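Local coordinates for phosphoribosylaminoimidazole-succinocarboxamide synthase (PDB 4O7V), which catalyses the ATP-dependent joining of L-aspartate to 5-amino-1-(5-phospho-D-ribosyl)imidazole-4-carboxylate, a step of de novo purine biosynthesis, at residues V90-V95 / V172-E177; V95-L100 / T196-D201. All coordinates share one frame; numbering follows the deposited sequence.

How the contacts relate
Both contacts are buried, and their centres lie about 8 Å apart around one nucleotide site, where UDP and U5P overlap. Contact 1 is a regular antiparallel strand pairing inside the six-stranded sheet, held by backbone bonds. Contact 2 is looser: the loop that continues from the same strand at Val-95 faces strand 197-201 through side chains, with no hydrogen bond between its segments. Strand 197-201 neighbours strand 169-180, so the two contacts share a sheet. They are tied by the salt bridge of Asp-173 to Arg-198 and by packing of Val-172 on Trp-200. Contact 1 lies along ribose and base and sends Arg-93 to the alpha phosphate; contact 2 reaches the phosphates through Ser-99 and Arg-198.

Contact 1: residues V90-V95 / V172-E177; sequences VVVRNV and VDFKLE. With U5P (uridine-5'-monophosphate), chain D; UDP (uridine-5'-diphosphate), chain B.
Neighbouring antiparallel strands of the six-stranded sheet pair here, Val-90 to Arg-93 against Leu-176 to Asp-173, and form the floor of a nucleotide site. Val-90 and Leu-176 exchange two backbone bonds, as do Val-92 and Phe-174. Past the last pair, the chain turns at Asn-94, and Val-172 O accepts from both Asn-94 N (2.8 Å) and Val-95 N (3.1 Å). On the face turned to helix 143-165, Val-92 lies alongside Phe-174 and sets its CB over the ring, 4.0 Å from the centroid, a CH-pi contact. Chi1 of 62° holds the Phe-174 ring between backbone N and carbonyl carbon, which brings CZ under the valine. The other face mixes Val-91, which packs on the nucleotide's C5', with the charged Arg-93, Asp-173 and Lys-175. Arg-93 and Asp-173 point the same way with their planes nearly perpendicular; the salt bridge, NH2 to OD2 at 3.3 Å, is a weak, bent hydrogen bond (121° at the hydrogen), and OD2 has a second cation in Arg-198. A water accepts from Arg-93 NE and donates to Asp-173 OD2 and Val-95 O. Arg-93 NH1 reaches O1A of UDP (2.8 Å), and NH2 binds O2A; U5P takes the same place. Asp-173 OD1 lies 2.6 Å from the ribose O3' of either nucleotide. Lys-175 bends at chi2 and chi3, passing its CD 3.5 Å from N3 of the U5P uracil before NZ meets Glu-177 OE2 (2.9 Å) and Asp-190. Alanine in place of Lys-175 would remove this aliphatic support, and would probably open a gap beside the uracil and leave Glu-177 without its close cation. The pairing thus sets an apolar face against a helix and a largely charged face against ribose and phosphate, consistent with a place for the phosphoribosyl substrate.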
ATOM      1  N   VAL A  90      -4.606  -7.046  -9.057  1.00 12.74           N
ATOM      2  CA  VAL A  90      -4.416  -5.680  -9.538  1.00 11.63           C
ATOM      3  C   VAL A  90      -5.774  -5.003  -9.624  1.00 11.43           C
ATOM      4  O   VAL A  90      -6.588  -5.339 -10.491  1.00 11.74           O
ATOM      5  CB  VAL A  90      -3.716  -5.667 -10.917  1.00 11.59           C
ATOM      6  CG1 VAL A  90      -3.472  -4.236 -11.403  1.00 11.53           C
ATOM      7  CG2 VAL A  90      -2.397  -6.427 -10.846  1.00 11.34           C
ATOM      8  N   VAL A  91      -6.023  -4.063  -8.716  1.00 10.76           N
ATOM      9  CA  VAL A  91      -7.315  -3.401  -8.618  1.00 10.53           C
ATOM     10  C   VAL A  91      -7.269  -1.990  -9.237  1.00 10.57           C
ATOM     11  O   VAL A  91      -6.407  -1.179  -8.908  1.00 10.59           O
ATOM     12  CB  VAL A  91      -7.809  -3.341  -7.146  1.00 10.47           C
ATOM     13  CG1 VAL A  91      -9.068  -2.497  -7.036  1.00 10.10           C
ATOM     14  CG2 VAL A  91      -8.046  -4.749  -6.594  1.00 10.25           C
ATOM     15  N   VAL A  92      -8.201  -1.712 -10.139  1.00 10.50           N
ATOM     16  CA  VAL A  92      -8.334  -0.392 -10.741  1.00 10.74           C
ATOM     17  C   VAL A  92      -9.649   0.213 -10.227  1.00 10.78           C
ATOM     18  O   VAL A  92     -10.665  -0.466 -10.198  1.00 10.90           O
ATOM     19  CB  VAL A  92      -8.349  -0.473 -12.285  1.00 10.61           C
ATOM     20  CG1 VAL A  92      -8.271   0.914 -12.900  1.00 10.75           C
ATOM     21  CG2 VAL A  92      -7.206  -1.340 -12.801  1.00 10.37           C
ATOM     22  N   ARG A  93      -9.618   1.470  -9.796  1.00 10.91           N
ATOM     23  CA  ARG A  93     -10.785   2.108  -9.178  1.00 11.07           C
ATOM     24  C   ARG A  93     -11.087   3.455  -9.846  1.00 11.31           C
ATOM     25  O   ARG A  93     -10.189   4.286 -10.008  1.00 10.91           O
ATOM     26  CB  ARG A  93     -10.555   2.265  -7.665  1.00 11.09           C
ATOM     27  CG  ARG A  93      -9.666   1.169  -7.061  1.00 11.32           C
ATOM     28  CD  ARG A  93      -9.603   1.180  -5.537  1.00 11.32           C
ATOM     29  NE  ARG A  93     -10.864   0.711  -4.990  1.00 11.37           N
ATOM     30  CZ  ARG A  93     -11.041  -0.309  -4.155  1.00 11.17           C
ATOM     31  NH1 ARG A  93     -10.024  -1.026  -3.681  1.00 10.95           N
ATOM     32  NH2 ARG A  93     -12.280  -0.599  -3.794  1.00 11.00           N
ATOM     33  N   ASN A  94     -12.349   3.646 -10.246  1.00 11.88           N
ATOM     34  CA  ASN A  94     -12.825   4.902 -10.854  1.00 12.19           C
ATOM     35  C   ASN A  94     -13.706   5.704  -9.919  1.00 12.47           C
ATOM     36  O   ASN A  94     -13.713   6.946  -9.961  1.00 12.66           O
ATOM     37  CB  ASN A  94     -13.613   4.607 -12.128  1.00 12.22           C
ATOM     38  CG  ASN A  94     -12.775   3.894 -13.162  1.00 12.80           C
ATOM     39  OD1 ASN A  94     -11.669   4.339 -13.482  1.00 13.13           O
ATOM     40  ND2 ASN A  94     -13.274   2.769 -13.672  1.00 12.70           N
ATOM     41  N   VAL A  95     -14.461   4.970  -9.099  1.00 12.05           N
ATOM     42  CA  VAL A  95     -15.429   5.522  -8.166  1.00 12.03           C
ATOM     43  C   VAL A  95     -15.156   4.881  -6.803  1.00 12.58           C
ATOM     44  O   VAL A  95     -14.878   3.675  -6.725  1.00 12.85           O
ATOM     45  CB  VAL A  95     -16.870   5.189  -8.623  1.00 11.77           C
ATOM     46  CG1 VAL A  95     -17.892   5.520  -7.544  1.00 11.49           C
ATOM     47  CG2 VAL A  95     -17.203   5.931  -9.914  1.00 11.62           C
ATOM     48  N   VAL A 172     -17.273   0.811 -11.642  1.00 12.57           N
ATOM     49  CA  VAL A 172     -16.852   1.438 -10.392  1.00 12.06           C
ATOM     50  C   VAL A 172     -15.391   1.090 -10.052  1.00 11.95           C
ATOM     51  O   VAL A 172     -14.564   1.988  -9.814  1.00 12.09           O
ATOM     52  CB  VAL A 172     -17.825   1.039  -9.266  1.00 12.02           C
ATOM     53  CG1 VAL A 172     -17.282   1.396  -7.883  1.00 11.91           C
ATOM     54  CG2 VAL A 172     -19.185   1.665  -9.517  1.00 11.73           C
ATOM     55  N   ASP A 173     -15.096  -0.209 -10.044  1.00 11.42           N
ATOM     56  CA  ASP A 173     -13.750  -0.741  -9.838  1.00 11.58           C
ATOM     57  C   ASP A 173     -13.734  -2.185 -10.318  1.00 11.59           C
ATOM     58  O   ASP A 173     -14.781  -2.717 -10.682  1.00 11.57           O
ATOM     59  CB  ASP A 173     -13.302  -0.648  -8.366  1.00 11.41           C
ATOM     60  CG  ASP A 173     -14.246  -1.373  -7.403  1.00 11.33           C
ATOM     61  OD1 ASP A 173     -14.794  -2.427  -7.760  1.00 11.17           O
ATOM     62  OD2 ASP A 173     -14.440  -0.874  -6.278  1.00 11.43           O
ATOM     63  N   PHE A 174     -12.561  -2.811 -10.335  1.00 11.32           N
ATOM     64  CA  PHE A 174     -12.459  -4.202 -10.766  1.00 11.57           C
ATOM     65  C   PHE A 174     -11.083  -4.752 -10.449  1.00 11.55           C
ATOM     66  O   PHE A 174     -10.147  -3.994 -10.245  1.00 11.31           O
ATOM     67  CB  PHE A 174     -12.785  -4.358 -12.268  1.00 11.54           C
ATOM     68  CG  PHE A 174     -11.849  -3.623 -13.187  1.00 11.32           C
ATOM     69  CD1 PHE A 174     -10.789  -4.295 -13.801  1.00 11.49           C
ATOM     70  CD2 PHE A 174     -12.030  -2.274 -13.462  1.00 11.13           C
ATOM     71  CE1 PHE A 174      -9.915  -3.628 -14.654  1.00 11.29           C
ATOM     72  CE2 PHE A 174     -11.165  -1.599 -14.320  1.00 11.29           C
ATOM     73  CZ  PHE A 174     -10.102  -2.278 -14.915  1.00 11.14           C
ATOM     74  N   LYS A 175     -10.976  -6.071 -10.402  1.00 11.83           N
ATOM     75  CA  LYS A 175      -9.718  -6.726 -10.108  1.00 12.04           C
ATOM     76  C   LYS A 175      -9.244  -7.553 -11.311  1.00 11.88           C
ATOM     77  O   LYS A 175     -10.021  -8.290 -11.918  1.00 11.52           O
ATOM     78  CB  LYS A 175      -9.850  -7.617  -8.876  1.00 12.61           C
ATOM     79  CG  LYS A 175      -8.596  -8.453  -8.592  1.00 13.96           C
ATOM     80  CD  LYS A 175      -8.950  -9.884  -8.189  1.00 15.03           C
ATOM     81  CE  LYS A 175      -9.175 -10.764  -9.402  1.00 15.63           C
ATOM     82  NZ  LYS A 175      -9.517 -12.172  -9.067  1.00 15.43           N
ATOM     83  N   LEU A 176      -7.957  -7.437 -11.623  1.00 11.73           N
ATOM     84  CA  LEU A 176      -7.320  -8.274 -12.632  1.00 11.70           C
ATOM     85  C   LEU A 176      -6.165  -9.117 -12.073  1.00 11.77           C
ATOM     86  O   LEU A 176      -5.568  -8.795 -11.034  1.00 11.39           O
ATOM     87  CB  LEU A 176      -6.790  -7.407 -13.779  1.00 11.80           C
ATOM     88  CG  LEU A 176      -7.745  -6.445 -14.478  1.00 11.97           C
ATOM     89  CD1 LEU A 176      -6.949  -5.606 -15.465  1.00 12.16           C
ATOM     90  CD2 LEU A 176      -8.882  -7.180 -15.172  1.00 11.70           C
ATOM     91  N   GLU A 177      -5.849 -10.190 -12.794  1.00 11.98           N
ATOM     92  CA  GLU A 177      -4.674 -11.003 -12.528  1.00 11.98           C
ATOM     93  C   GLU A 177      -3.905 -11.219 -13.812  1.00 12.06           C
ATOM     94  O   GLU A 177      -4.478 -11.162 -14.909  1.00 12.49           O
ATOM     95  CB  GLU A 177      -5.072 -12.334 -11.900  1.00 12.41           C
ATOM     96  CG  GLU A 177      -5.709 -12.182 -10.518  1.00 12.84           C
ATOM     97  CD  GLU A 177      -6.006 -13.507  -9.841  1.00 13.35           C
ATOM     98  OE1 GLU A 177      -5.311 -14.509 -10.101  1.00 13.77           O
ATOM     99  OE2 GLU A 177      -6.937 -13.547  -9.027  1.00 14.05           O
TER
HETATM  100  N1  U5P D 303     -11.885  -7.956  -5.817  0.50 22.51           N
HETATM  101  C2  U5P D 303     -11.892  -9.295  -6.273  0.50 22.37           C
HETATM  102  N3  U5P D 303     -11.215 -10.235  -5.609  0.50 23.02           N
HETATM  103  C4  U5P D 303     -10.517  -9.918  -4.515  0.50 23.73           C
HETATM  104  C5  U5P D 303     -10.484  -8.608  -4.040  0.50 23.70           C
HETATM  105  C6  U5P D 303     -11.187  -7.620  -4.724  0.50 23.13           C
HETATM  106  O2  U5P D 303     -12.533  -9.607  -7.295  0.50 21.33           O
HETATM  107  O4  U5P D 303      -9.892 -10.815  -3.918  0.50 25.07           O
HETATM  108  C1' U5P D 303     -12.625  -6.937  -6.560  0.50 21.42           C
HETATM  109  C2' U5P D 303     -13.914  -6.535  -5.867  0.50 20.93           C
HETATM  110  O2' U5P D 303     -15.031  -7.256  -6.392  0.50 20.95           O
HETATM  111  C3' U5P D 303     -14.038  -5.079  -6.236  0.50 20.49           C
HETATM  112  C4' U5P D 303     -12.613  -4.589  -6.443  0.50 20.33           C
HETATM  113  O3' U5P D 303     -14.710  -4.994  -7.493  0.50 20.03           O
HETATM  114  O4' U5P D 303     -11.820  -5.757  -6.652  0.50 20.99           O
HETATM  115  C5' U5P D 303     -12.087  -3.807  -5.245  0.50 19.65           C
HETATM  116  O5' U5P D 303     -12.240  -4.584  -4.061  0.50 19.17           O
HETATM  117  P   U5P D 303     -12.123  -3.921  -2.604  0.50 18.82           P
HETATM  118  O1P U5P D 303     -12.992  -2.696  -2.684  0.50 18.86           O
HETATM  119  O2P U5P D 303     -12.644  -5.007  -1.694  0.50 18.77           O
HETATM  120  O3P U5P D 303     -10.658  -3.597  -2.424  0.50 19.22           O
HETATM  121  N1  UDP B 301     -12.067  -8.021  -5.699  0.50 25.01           N
HETATM  122  C2  UDP B 301     -11.956  -9.350  -6.168  0.50 24.95           C
HETATM  123  N3  UDP B 301     -11.373 -10.282  -5.407  0.50 25.79           N
HETATM  124  C4  UDP B 301     -10.892  -9.966  -4.199  0.50 26.78           C
HETATM  125  C5  UDP B 301     -10.985  -8.665  -3.709  0.50 26.64           C
HETATM  126  C6  UDP B 301     -11.589  -7.686  -4.492  0.50 25.92           C
HETATM  127  O2  UDP B 301     -12.400  -9.657  -7.294  0.50 23.69           O
HETATM  128  O4  UDP B 301     -10.353 -10.851  -3.505  0.50 28.49           O
HETATM  129  C1' UDP B 301     -12.706  -7.012  -6.539  0.50 23.62           C
HETATM  130  C2' UDP B 301     -13.997  -6.535  -5.900  0.50 22.98           C
HETATM  131  O2' UDP B 301     -15.125  -7.220  -6.449  0.50 22.95           O
HETATM  132  C3' UDP B 301     -14.046  -5.077  -6.281  0.50 22.42           C
HETATM  133  C4' UDP B 301     -12.595  -4.661  -6.472  0.50 22.23           C
HETATM  134  O4' UDP B 301     -11.853  -5.867  -6.657  0.50 23.04           O
HETATM  135  O3' UDP B 301     -14.705  -4.973  -7.543  0.50 21.91           O
HETATM  136  C5' UDP B 301     -12.051  -3.897  -5.270  0.50 21.35           C
HETATM  137  O5' UDP B 301     -12.493  -4.519  -4.067  0.50 20.71           O
HETATM  138  PA  UDP B 301     -12.208  -3.861  -2.631  0.50 20.28           P
HETATM  139  O1A UDP B 301     -10.739  -3.527  -2.518  0.50 20.75           O
HETATM  140  O2A UDP B 301     -13.205  -2.759  -2.395  0.50 20.48           O
HETATM  141  O3A UDP B 301     -12.530  -5.087  -1.636  0.50 20.17           O
HETATM  142  PB  UDP B 301     -14.013  -5.611  -1.269  0.50 20.06           P
HETATM  143  O1B UDP B 301     -13.712  -6.709  -0.282  0.50 20.05           O
HETATM  144  O2B UDP B 301     -14.736  -4.417  -0.708  0.50 19.64           O
HETATM  145  O3B UDP B 301     -14.612  -6.110  -2.563  0.50 20.55           O
HETATM  146  O   HOH W   1     -13.375   1.631  -5.632  1.00  7.23           O

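Contact 2: residues V95-L100 / T196-D201; sequences VVAGSL and TCRFWD. With UDP (uridine-5'-diphosphate), chain B; U5P (uridine-5'-monophosphate), chain D.
Val-95 begins the loop's approach to strand 197-201 by placing CG1 3.8 Å from Trp-200 CZ3, the two side chains crossing at a slant. Val-96 turns its own side chain from the strand toward Leu-112, and only its carbonyl oxygen comes near the indole. Ala-97 points back to the strand: its CB packs on the aliphatic part of Arg-198, 3.8 Å from CD, and more loosely on Trp-200. The arginine is extended from CG to NE, which carries its guanidinium past the alanine and beneath Gly-98, whose N sits 3.8 Å above the centre of that plane. Gly-98 has a positive phi of 51°, and a CB here would clash with Arg-198 NH1 and with UDP O2A. Next, Ser-99 N donates to UDP O2A (2.9 Å), and its OG lies 2.8 Å from O1A. Arg-198 NH1 binds the same O2A, also at 2.9 Å, while NH2 spans to O2B of the beta phosphate at 2.8 Å; NE is paired with Asp-211. Ser-99 N and OG and Arg-198 NH1 therefore converge on the alpha phosphate, joined there by Arg-93, while Arg-214 also bonds the nucleotide, so positive charge and a side-chain-free loop residue together probably shape the pocket for a substrate's phosphate.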
ATOM      1  N   VAL A  95     -14.461   4.970  -9.099  1.00 12.05           N
ATOM      2  CA  VAL A  95     -15.429   5.522  -8.166  1.00 12.03           C
ATOM      3  C   VAL A  95     -15.156   4.881  -6.803  1.00 12.58           C
ATOM      4  O   VAL A  95     -14.878   3.675  -6.725  1.00 12.85           O
ATOM      5  CB  VAL A  95     -16.870   5.189  -8.623  1.00 11.77           C
ATOM      6  CG1 VAL A  95     -17.892   5.520  -7.544  1.00 11.49           C
ATOM      7  CG2 VAL A  95     -17.203   5.931  -9.914  1.00 11.62           C
ATOM      8  N   VAL A  96     -15.209   5.686  -5.743  1.00 12.67           N
ATOM      9  CA  VAL A  96     -14.953   5.210  -4.381  1.00 12.56           C
ATOM     10  C   VAL A  96     -16.021   4.207  -3.921  1.00 12.70           C
ATOM     11  O   VAL A  96     -17.234   4.488  -3.982  1.00 12.59           O
ATOM     12  CB  VAL A  96     -14.847   6.383  -3.388  1.00 12.60           C
ATOM     13  CG1 VAL A  96     -14.752   5.886  -1.954  1.00 12.33           C
ATOM     14  CG2 VAL A  96     -13.649   7.260  -3.739  1.00 12.58           C
ATOM     15  N   ALA A  97     -15.550   3.028  -3.508  1.00 12.43           N
ATOM     16  CA  ALA A  97     -16.392   1.975  -2.935  1.00 12.24           C
ATOM     17  C   ALA A  97     -15.510   0.961  -2.206  1.00 12.43           C
ATOM     18  O   ALA A  97     -14.284   1.032  -2.279  1.00 12.05           O
ATOM     19  CB  ALA A  97     -17.219   1.296  -4.021  1.00 12.12           C
ATOM     20  N   GLY A  98     -16.135   0.019  -1.506  1.00 12.90           N
ATOM     21  CA  GLY A  98     -15.406  -1.041  -0.808  1.00 13.43           C
ATOM     22  C   GLY A  98     -14.289  -0.549   0.095  1.00 13.77           C
ATOM     23  O   GLY A  98     -14.453   0.437   0.823  1.00 14.66           O
ATOM     24  N   SER A  99     -13.138  -1.210   0.025  1.00 13.59           N
ATOM     25  CA  SER A  99     -12.024  -0.935   0.961  1.00 13.31           C
ATOM     26  C   SER A  99     -11.380   0.441   0.780  1.00 13.13           C
ATOM     27  O   SER A  99     -10.641   0.895   1.650  1.00 13.30           O
ATOM     28  CB  SER A  99     -10.947  -2.030   0.857  1.00 12.93           C
ATOM     29  OG  SER A  99     -10.162  -1.838  -0.311  1.00 12.80           O
ATOM     30  N   LEU A 100     -11.644   1.102  -0.344  1.00 13.38           N
ATOM     31  CA  LEU A 100     -11.081   2.441  -0.576  1.00 13.57           C
ATOM     32  C   LEU A 100     -11.592   3.487   0.430  1.00 13.94           C
ATOM     33  O   LEU A 100     -10.894   4.457   0.743  1.00 13.36           O
ATOM     34  CB  LEU A 100     -11.279   2.907  -2.020  1.00 12.98           C
ATOM     35  CG  LEU A 100     -10.533   4.186  -2.425  1.00 12.94           C
ATOM     36  CD1 LEU A 100      -9.018   4.064  -2.246  1.00 12.84           C
ATOM     37  CD2 LEU A 100     -10.869   4.591  -3.849  1.00 12.79           C
ATOM     38  N   THR A 196     -15.863 -10.045 -10.005  1.00 13.49           N
ATOM     39  CA  THR A 196     -14.568  -9.366  -9.881  1.00 13.52           C
ATOM     40  C   THR A 196     -14.586  -7.883 -10.277  1.00 13.60           C
ATOM     41  O   THR A 196     -13.527  -7.258 -10.398  1.00 13.47           O
ATOM     42  CB  THR A 196     -13.465 -10.121 -10.661  1.00 13.32           C
ATOM     43  OG1 THR A 196     -13.863 -10.269 -12.024  1.00 12.73           O
ATOM     44  CG2 THR A 196     -13.219 -11.508 -10.039  1.00 13.26           C
ATOM     45  N   CYS A 197     -15.789  -7.334 -10.485  1.00 13.84           N
ATOM     46  CA  CYS A 197     -15.978  -5.908 -10.815  1.00 13.87           C
ATOM     47  C   CYS A 197     -17.124  -5.322 -10.009  1.00 13.73           C
ATOM     48  O   CYS A 197     -18.035  -6.042  -9.597  1.00 13.18           O
ATOM     49  CB  CYS A 197     -16.331  -5.714 -12.296  1.00 14.24           C
ATOM     50  SG  CYS A 197     -15.298  -6.535 -13.530  1.00 15.17           S
ATOM     51  N   ARG A 198     -17.088  -4.014  -9.786  1.00 13.89           N
ATOM     52  CA  ARG A 198     -18.299  -3.318  -9.364  1.00 14.23           C
ATOM     53  C   ARG A 198     -18.932  -2.660 -10.574  1.00 14.67           C
ATOM     54  O   ARG A 198     -18.271  -1.916 -11.311  1.00 15.12           O
ATOM     55  CB  ARG A 198     -18.047  -2.322  -8.226  1.00 13.75           C
ATOM     56  CG  ARG A 198     -17.881  -2.999  -6.866  1.00 13.46           C
ATOM     57  CD  ARG A 198     -17.751  -2.021  -5.704  1.00 12.81           C
ATOM     58  NE  ARG A 198     -17.686  -2.770  -4.448  1.00 12.75           N
ATOM     59  CZ  ARG A 198     -16.567  -3.087  -3.803  1.00 12.63           C
ATOM     60  NH1 ARG A 198     -15.379  -2.692  -4.255  1.00 12.14           N
ATOM     61  NH2 ARG A 198     -16.637  -3.797  -2.687  1.00 12.56           N
ATOM     62  N   PHE A 199     -20.208  -2.982 -10.781  1.00 15.22           N
ATOM     63  CA  PHE A 199     -21.032  -2.435 -11.848  1.00 15.55           C
ATOM     64  C   PHE A 199     -22.235  -1.744 -11.227  1.00 16.47           C
ATOM     65  O   PHE A 199     -23.034  -2.388 -10.537  1.00 16.46           O
ATOM     66  CB  PHE A 199     -21.569  -3.552 -12.751  1.00 15.04           C
ATOM     67  CG  PHE A 199     -20.515  -4.336 -13.489  1.00 14.75           C
ATOM     68  CD1 PHE A 199     -19.484  -3.698 -14.181  1.00 14.52           C
ATOM     69  CD2 PHE A 199     -20.595  -5.726 -13.545  1.00 14.37           C
ATOM     70  CE1 PHE A 199     -18.538  -4.434 -14.881  1.00 14.45           C
ATOM     71  CE2 PHE A 199     -19.656  -6.464 -14.248  1.00 14.28           C
ATOM     72  CZ  PHE A 199     -18.629  -5.824 -14.920  1.00 14.30           C
ATOM     73  N   TRP A 200     -22.375  -0.446 -11.488  1.00 17.50           N
ATOM     74  CA  TRP A 200     -23.548   0.320 -11.053  1.00 18.37           C
ATOM     75  C   TRP A 200     -24.391   0.759 -12.213  1.00 19.08           C
ATOM     76  O   TRP A 200     -23.861   1.256 -13.212  1.00 18.39           O
ATOM     77  CB  TRP A 200     -23.113   1.568 -10.313  1.00 17.98           C
ATOM     78  CG  TRP A 200     -22.575   1.329  -8.940  1.00 17.94           C
ATOM     79  CD1 TRP A 200     -22.384   0.107  -8.290  1.00 18.25           C
ATOM     80  CD2 TRP A 200     -22.105   2.346  -8.000  1.00 17.99           C
ATOM     81  NE1 TRP A 200     -21.856   0.300  -7.044  1.00 18.01           N
ATOM     82  CE2 TRP A 200     -21.666   1.625  -6.805  1.00 18.08           C
ATOM     83  CE3 TRP A 200     -22.009   3.733  -8.027  1.00 18.44           C
ATOM     84  CZ2 TRP A 200     -21.155   2.284  -5.697  1.00 18.38           C
ATOM     85  CZ3 TRP A 200     -21.500   4.389  -6.900  1.00 18.83           C
ATOM     86  CH2 TRP A 200     -21.077   3.679  -5.766  1.00 19.04           C
ATOM     87  N   ASP A 201     -25.711   0.610 -12.091  1.00 20.23           N
ATOM     88  CA  ASP A 201     -26.622   1.198 -13.075  1.00 21.13           C
ATOM     89  C   ASP A 201     -26.377   2.701 -13.126  1.00 22.16           C
ATOM     90  O   ASP A 201     -26.330   3.350 -12.077  1.00 21.49           O
ATOM     91  CB  ASP A 201     -28.084   0.952 -12.714  1.00 21.09           C
ATOM     92  CG  ASP A 201     -29.028   1.724 -13.621  1.00 20.75           C
ATOM     93  OD1 ASP A 201     -29.125   1.365 -14.805  1.00 19.63           O
ATOM     94  OD2 ASP A 201     -29.635   2.716 -13.164  1.00 21.59           O
TER
HETATM   95  N1  UDP B 301     -12.067  -8.021  -5.699  0.50 25.01           N
HETATM   96  C2  UDP B 301     -11.956  -9.350  -6.168  0.50 24.95           C
HETATM   97  N3  UDP B 301     -11.373 -10.282  -5.407  0.50 25.79           N
HETATM   98  C4  UDP B 301     -10.892  -9.966  -4.199  0.50 26.78           C
HETATM   99  C5  UDP B 301     -10.985  -8.665  -3.709  0.50 26.64           C
HETATM  100  C6  UDP B 301     -11.589  -7.686  -4.492  0.50 25.92           C
HETATM  101  O2  UDP B 301     -12.400  -9.657  -7.294  0.50 23.69           O
HETATM  102  O4  UDP B 301     -10.353 -10.851  -3.505  0.50 28.49           O
HETATM  103  C1' UDP B 301     -12.706  -7.012  -6.539  0.50 23.62           C
HETATM  104  C2' UDP B 301     -13.997  -6.535  -5.900  0.50 22.98           C
HETATM  105  O2' UDP B 301     -15.125  -7.220  -6.449  0.50 22.95           O
HETATM  106  C3' UDP B 301     -14.046  -5.077  -6.281  0.50 22.42           C
HETATM  107  C4' UDP B 301     -12.595  -4.661  -6.472  0.50 22.23           C
HETATM  108  O4' UDP B 301     -11.853  -5.867  -6.657  0.50 23.04           O
HETATM  109  O3' UDP B 301     -14.705  -4.973  -7.543  0.50 21.91           O
HETATM  110  C5' UDP B 301     -12.051  -3.897  -5.270  0.50 21.35           C
HETATM  111  O5' UDP B 301     -12.493  -4.519  -4.067  0.50 20.71           O
HETATM  112  PA  UDP B 301     -12.208  -3.861  -2.631  0.50 20.28           P
HETATM  113  O1A UDP B 301     -10.739  -3.527  -2.518  0.50 20.75           O
HETATM  114  O2A UDP B 301     -13.205  -2.759  -2.395  0.50 20.48           O
HETATM  115  O3A UDP B 301     -12.530  -5.087  -1.636  0.50 20.17           O
HETATM  116  PB  UDP B 301     -14.013  -5.611  -1.269  0.50 20.06           P
HETATM  117  O1B UDP B 301     -13.712  -6.709  -0.282  0.50 20.05           O
HETATM  118  O2B UDP B 301     -14.736  -4.417  -0.708  0.50 19.64           O
HETATM  119  O3B UDP B 301     -14.612  -6.110  -2.563  0.50 20.55           O
HETATM  120  N1  U5P D 303     -11.885  -7.956  -5.817  0.50 22.51           N
HETATM  121  C2  U5P D 303     -11.892  -9.295  -6.273  0.50 22.37           C
HETATM  122  N3  U5P D 303     -11.215 -10.235  -5.609  0.50 23.02           N
HETATM  123  C4  U5P D 303     -10.517  -9.918  -4.515  0.50 23.73           C
HETATM  124  C5  U5P D 303     -10.484  -8.608  -4.040  0.50 23.70           C
HETATM  125  C6  U5P D 303     -11.187  -7.620  -4.724  0.50 23.13           C
HETATM  126  O2  U5P D 303     -12.533  -9.607  -7.295  0.50 21.33           O
HETATM  127  O4  U5P D 303      -9.892 -10.815  -3.918  0.50 25.07           O
HETATM  128  C1' U5P D 303     -12.625  -6.937  -6.560  0.50 21.42           C
HETATM  129  C2' U5P D 303     -13.914  -6.535  -5.867  0.50 20.93           C
HETATM  130  O2' U5P D 303     -15.031  -7.256  -6.392  0.50 20.95           O
HETATM  131  C3' U5P D 303     -14.038  -5.079  -6.236  0.50 20.49           C
HETATM  132  C4' U5P D 303     -12.613  -4.589  -6.443  0.50 20.33           C
HETATM  133  O3' U5P D 303     -14.710  -4.994  -7.493  0.50 20.03           O
HETATM  134  O4' U5P D 303     -11.820  -5.757  -6.652  0.50 20.99           O
HETATM  135  C5' U5P D 303     -12.087  -3.807  -5.245  0.50 19.65           C
HETATM  136  O5' U5P D 303     -12.240  -4.584  -4.061  0.50 19.17           O
HETATM  137  P   U5P D 303     -12.123  -3.921  -2.604  0.50 18.82           P
HETATM  138  O1P U5P D 303     -12.992  -2.696  -2.684  0.50 18.86           O
HETATM  139  O2P U5P D 303     -12.644  -5.007  -1.694  0.50 18.77           O
HETATM  140  O3P U5P D 303     -10.658  -3.597  -2.424  0.50 19.22           O